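Local coordinates for E3 ubiquitin-protein ligase ORTHRUS 2 (PDB 7DUF), which acts as a RING-type E3 ubiquitin ligase and carries a zinc-binding PHD finger whose helical and turn conformations in the peptide recognition regions abrogate H3K4 peptide recognition, at residues G17-M20 and R21-S24; P50-L53 and A54-L57. All blocks are in the same frame, centred on the assembly; numbering follows the deposited sequence.

Contact 1 of 2, residues G17-M20 and R21-S24; sequences GVCM and RCKS. With ZN (zinc ion), chain D.
Cys19 N meets the flat peptide carbonyl of Ser24 nearly head-on, donating to Ser24 O at 2.6 Å with a C=O...N angle of 163°. Val18 CG1 touches the same Ser24 O at 3.6 Å, and Val18 CA also makes a CA-H...O contact with it. The second flat group, the carbonyl of Cys19, is used differently, for Lys23 N reaches Cys19 O at 3.0 Å from a position tilted 27° from the carbonyl plane. Lys23 makes this turn with a left-handed backbone, and its bent side chain folds back until Lys23 CE lies 3.8 Å from Met20 O.

The Cys19 sulfur receives two peptide N-H groups. Arg21 N donates to Cys19 SG at 3.5 Å, and Cys22 N adds a weak, longer bond to the same atom. Such donors would probably temper the negative charge of a thiolate. With SG anti to the backbone N (chi1 -179°), Cys19 turns its sulfur toward Arg21 N and the zinc, whereas the Cys22 sulfur, lying between its own backbone N and carbonyl carbon, comes round to the same metal. Cys19 SG and Cys22 SG each bind zinc at 2.3 Å, and His42 and Cys45 complete the site. The Met20 side chain touches Leu11 and Pro12, from the loop that precedes this segment. A CxxC turn with backbone N-H groups directed at its first sulfur is a zinc knuckle, here half of the three-cysteine, one-histidine site of a PHD finger.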
loop_
_atom_site.group_PDB
_atom_site.type_symbol
_atom_site.label_atom_id
_atom_site.label_comp_id
_atom_site.label_asym_id
_atom_site.label_seq_id
_atom_site.Cartn_x
_atom_site.Cartn_y
_atom_site.Cartn_z
ATOM N N GLY A 17 -2.062 -15.724 6.323
ATOM C CA GLY A 17 -2.186 -15.121 5.015
ATOM C C GLY A 17 -3.404 -15.516 4.210
ATOM O O GLY A 17 -3.432 -15.252 3.004
ATOM N N VAL A 18 -4.409 -16.130 4.829
ATOM C CA VAL A 18 -5.595 -16.611 4.127
ATOM C C VAL A 18 -6.759 -15.682 4.439
ATOM O O VAL A 18 -6.983 -15.323 5.602
ATOM C CB VAL A 18 -5.931 -18.061 4.516
ATOM C CG1 VAL A 18 -7.089 -18.582 3.676
ATOM C CG2 VAL A 18 -4.707 -18.950 4.354
ATOM N N CYS A 19 -7.498 -15.291 3.402
ATOM C CA CYS A 19 -8.680 -14.460 3.590
ATOM C C CYS A 19 -9.773 -15.269 4.274
ATOM O O CYS A 19 -10.185 -16.322 3.773
ATOM C CB CYS A 19 -9.174 -13.921 2.250
ATOM S SG CYS A 19 -10.624 -12.841 2.369
ATOM N N MET A 20 -10.246 -14.775 5.420
ATOM C CA MET A 20 -11.277 -15.480 6.170
ATOM C C MET A 20 -12.594 -15.561 5.410
ATOM O O MET A 20 -13.448 -16.382 5.760
ATOM C CB MET A 20 -11.500 -14.797 7.519
ATOM C CG MET A 20 -10.282 -14.776 8.429
ATOM S SD MET A 20 -10.751 -14.626 10.164
ATOM C CE MET A 20 -9.431 -13.593 10.794
ATOM N N ARG A 21 -12.777 -14.736 4.380
ATOM C CA ARG A 21 -14.038 -14.679 3.654
ATOM C C ARG A 21 -14.036 -15.564 2.411
ATOM O O ARG A 21 -14.953 -16.367 2.219
ATOM C CB ARG A 21 -14.354 -13.230 3.269
ATOM C CG ARG A 21 -15.779 -13.008 2.794
ATOM C CD ARG A 21 -16.106 -11.527 2.704
ATOM N NE ARG A 21 -17.466 -11.299 2.231
ATOM C CZ ARG A 21 -17.821 -11.287 0.954
ATOM N NH1 ARG A 21 -16.937 -11.480 -0.012
ATOM N NH2 ARG A 21 -19.096 -11.075 0.638
ATOM N N CYS A 22 -13.021 -15.433 1.557
ATOM C CA CYS A 22 -12.988 -16.140 0.285
ATOM C C CYS A 22 -12.051 -17.343 0.283
ATOM O O CYS A 22 -11.910 -17.994 -0.758
ATOM C CB CYS A 22 -12.601 -15.180 -0.847
ATOM S SG CYS A 22 -10.852 -14.733 -0.905
ATOM N N LYS A 23 -11.408 -17.648 1.412
ATOM C CA LYS A 23 -10.594 -18.858 1.565
ATOM C C LYS A 23 -9.434 -18.896 0.572
ATOM O O LYS A 23 -9.052 -19.958 0.076
ATOM C CB LYS A 23 -11.450 -20.120 1.434
ATOM C CG LYS A 23 -12.470 -20.306 2.538
ATOM C CD LYS A 23 -11.801 -20.706 3.832
ATOM C CE LYS A 23 -12.388 -19.945 4.998
ATOM N NZ LYS A 23 -11.363 -19.750 6.048
ATOM N N SER A 24 -8.865 -17.731 0.276
ATOM C CA SER A 24 -7.743 -17.625 -0.642
ATOM C C SER A 24 -6.577 -16.925 0.043
ATOM O O SER A 24 -6.746 -16.210 1.034
ATOM C CB SER A 24 -8.132 -16.865 -1.917
ATOM O OG SER A 24 -7.001 -16.249 -2.506
HETATM ZN ZN ZN D . -10.919 -12.634 0.078
#

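Contact 2 of 2, residues P50-L53 and A54-L57; sequences PKTL and ASTL
Pro50 and Thr56 set their side chains at about a right angle, the proline ring presenting Pro50 CB to Thr56 OG1 at 3.6 Å. Thr56 is turned with OG1 anti to its own carbonyl carbon and beside the backbone N (chi1 -46°), which aims the hydroxyl back along the helix. There Thr56 OG1 donates to Thr52 O at 2.7 Å. Thr56 N binds the same Thr52 O at 3.2 Å, and the two donors arrive from opposite faces of the carbonyl plane, so one residue grips Thr52 O twice. Replacing Thr56 by an alanine removes the hydroxyl, which would probably leave Thr52 O with only the backbone N-H of these two donors and open a gap beside the Pro50 ring.

Thr52 sits at the N-cap, where Thr52 OG1 accepts from Ser55 N at 3.1 Å; the modelled place of that hydroxyl is less sure. One residue further on, Leu57 N donates to Leu53 O at 3.2 Å. Leu57 CG lies 3.2 Å from the same Leu53 O, and Leu53 CD2 approaches Leu57 CD1 loosely at 4.5 Å. Pro50 also rests on Val43 and Trp59 of its own chain. In addition, Pro50 packs on Leu53 of the second subunit, and Leu53 on Val43 of that subunit, which places this turn in the subunit interface. The arrangement is an N-capped single-turn helix in the PHD finger, in sequence between Cys45 of one zinc site and Cys61 of the other, all-cysteine site.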
loop_
_atom_site.group_PDB
_atom_site.type_symbol
_atom_site.label_atom_id
_atom_site.label_comp_id
_atom_site.label_asym_id
_atom_site.label_seq_id
_atom_site.Cartn_x
_atom_site.Cartn_y
_atom_site.Cartn_z
ATOM N N PRO A 50 -10.090 1.360 -1.259
ATOM C CA PRO A 50 -9.605 2.739 -1.393
ATOM C C PRO A 50 -9.574 3.175 -2.851
ATOM O O PRO A 50 -9.248 2.393 -3.746
ATOM C CB PRO A 50 -8.198 2.677 -0.789
ATOM C CG PRO A 50 -7.796 1.242 -0.924
ATOM C CD PRO A 50 -9.061 0.466 -0.702
ATOM N N LYS A 51 -9.924 4.442 -3.084
ATOM C CA LYS A 51 -10.064 4.967 -4.435
ATOM C C LYS A 51 -9.033 6.026 -4.797
ATOM O O LYS A 51 -8.931 6.383 -5.975
ATOM C CB LYS A 51 -11.471 5.553 -4.632
ATOM C CG LYS A 51 -12.595 4.539 -4.480
ATOM C CD LYS A 51 -13.966 5.206 -4.399
ATOM C CE LYS A 51 -13.872 6.679 -4.021
ATOM N NZ LYS A 51 -15.145 7.193 -3.443
ATOM N N THR A 52 -8.281 6.545 -3.830
ATOM C CA THR A 52 -7.217 7.497 -4.104
ATOM C C THR A 52 -5.886 6.916 -3.646
ATOM O O THR A 52 -5.834 5.971 -2.854
ATOM C CB THR A 52 -7.464 8.845 -3.412
ATOM O OG1 THR A 52 -7.201 8.723 -2.008
ATOM C CG2 THR A 52 -8.903 9.298 -3.617
ATOM N N LEU A 53 -4.801 7.494 -4.163
ATOM C CA LEU A 53 -3.474 6.992 -3.823
ATOM C C LEU A 53 -3.136 7.264 -2.363
ATOM O O LEU A 53 -2.493 6.437 -1.706
ATOM C CB LEU A 53 -2.426 7.614 -4.743
ATOM C CG LEU A 53 -0.983 7.196 -4.466
ATOM C CD1 LEU A 53 -0.535 6.121 -5.445
ATOM C CD2 LEU A 53 -0.066 8.403 -4.527
ATOM N N ALA A 54 -3.561 8.415 -1.835
ATOM C CA ALA A 54 -3.286 8.727 -0.437
ATOM C C ALA A 54 -4.090 7.831 0.498
ATOM O O ALA A 54 -3.589 7.416 1.550
ATOM C CB ALA A 54 -3.582 10.199 -0.156
ATOM N N SER A 55 -5.339 7.526 0.137
ATOM C CA SER A 55 -6.148 6.638 0.965
ATOM C C SER A 55 -5.589 5.222 0.976
ATOM O O SER A 55 -5.818 4.474 1.932
ATOM C CB SER A 55 -7.596 6.631 0.477
ATOM O OG SER A 55 -7.977 7.907 -0.003
ATOM N N THR A 56 -4.859 4.837 -0.073
ATOM C CA THR A 56 -4.241 3.519 -0.106
ATOM C C THR A 56 -2.975 3.463 0.740
ATOM O O THR A 56 -2.641 2.403 1.283
ATOM C CB THR A 56 -3.924 3.124 -1.549
ATOM O OG1 THR A 56 -5.055 3.414 -2.380
ATOM C CG2 THR A 56 -3.609 1.642 -1.642
ATOM N N LEU A 57 -2.270 4.587 0.875
ATOM C CA LEU A 57 -1.038 4.610 1.656
ATOM C C LEU A 57 -1.332 4.634 3.151
ATOM O O LEU A 57 -0.870 3.766 3.900
ATOM C CB LEU A 57 -0.184 5.813 1.247
ATOM C CG LEU A 57 0.288 5.741 -0.206
ATOM C CD1 LEU A 57 1.247 6.872 -0.549
ATOM C CD2 LEU A 57 0.925 4.391 -0.463
HETATM O O HOH W 1 -11.090 6.792 -0.820
#

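After the N-terminal loop, the chain folds back in contact 1, where the 17-24 turn closes before strand 31-33. It then runs through the antiparallel pair 31-33 and 40-42 and on to contact 2, which closes the start of helix 53-57. The contacts are in series, neither nested nor crossed. They lie on opposite sides of the chain's centre, with centres 23 Å apart and nearest atoms about 14 Å apart, and do not touch. Their connection is indirect: strand 40-42 and the segment after it lead from the zinc site that contact 1 helps to form toward the loop in which contact 2 begins.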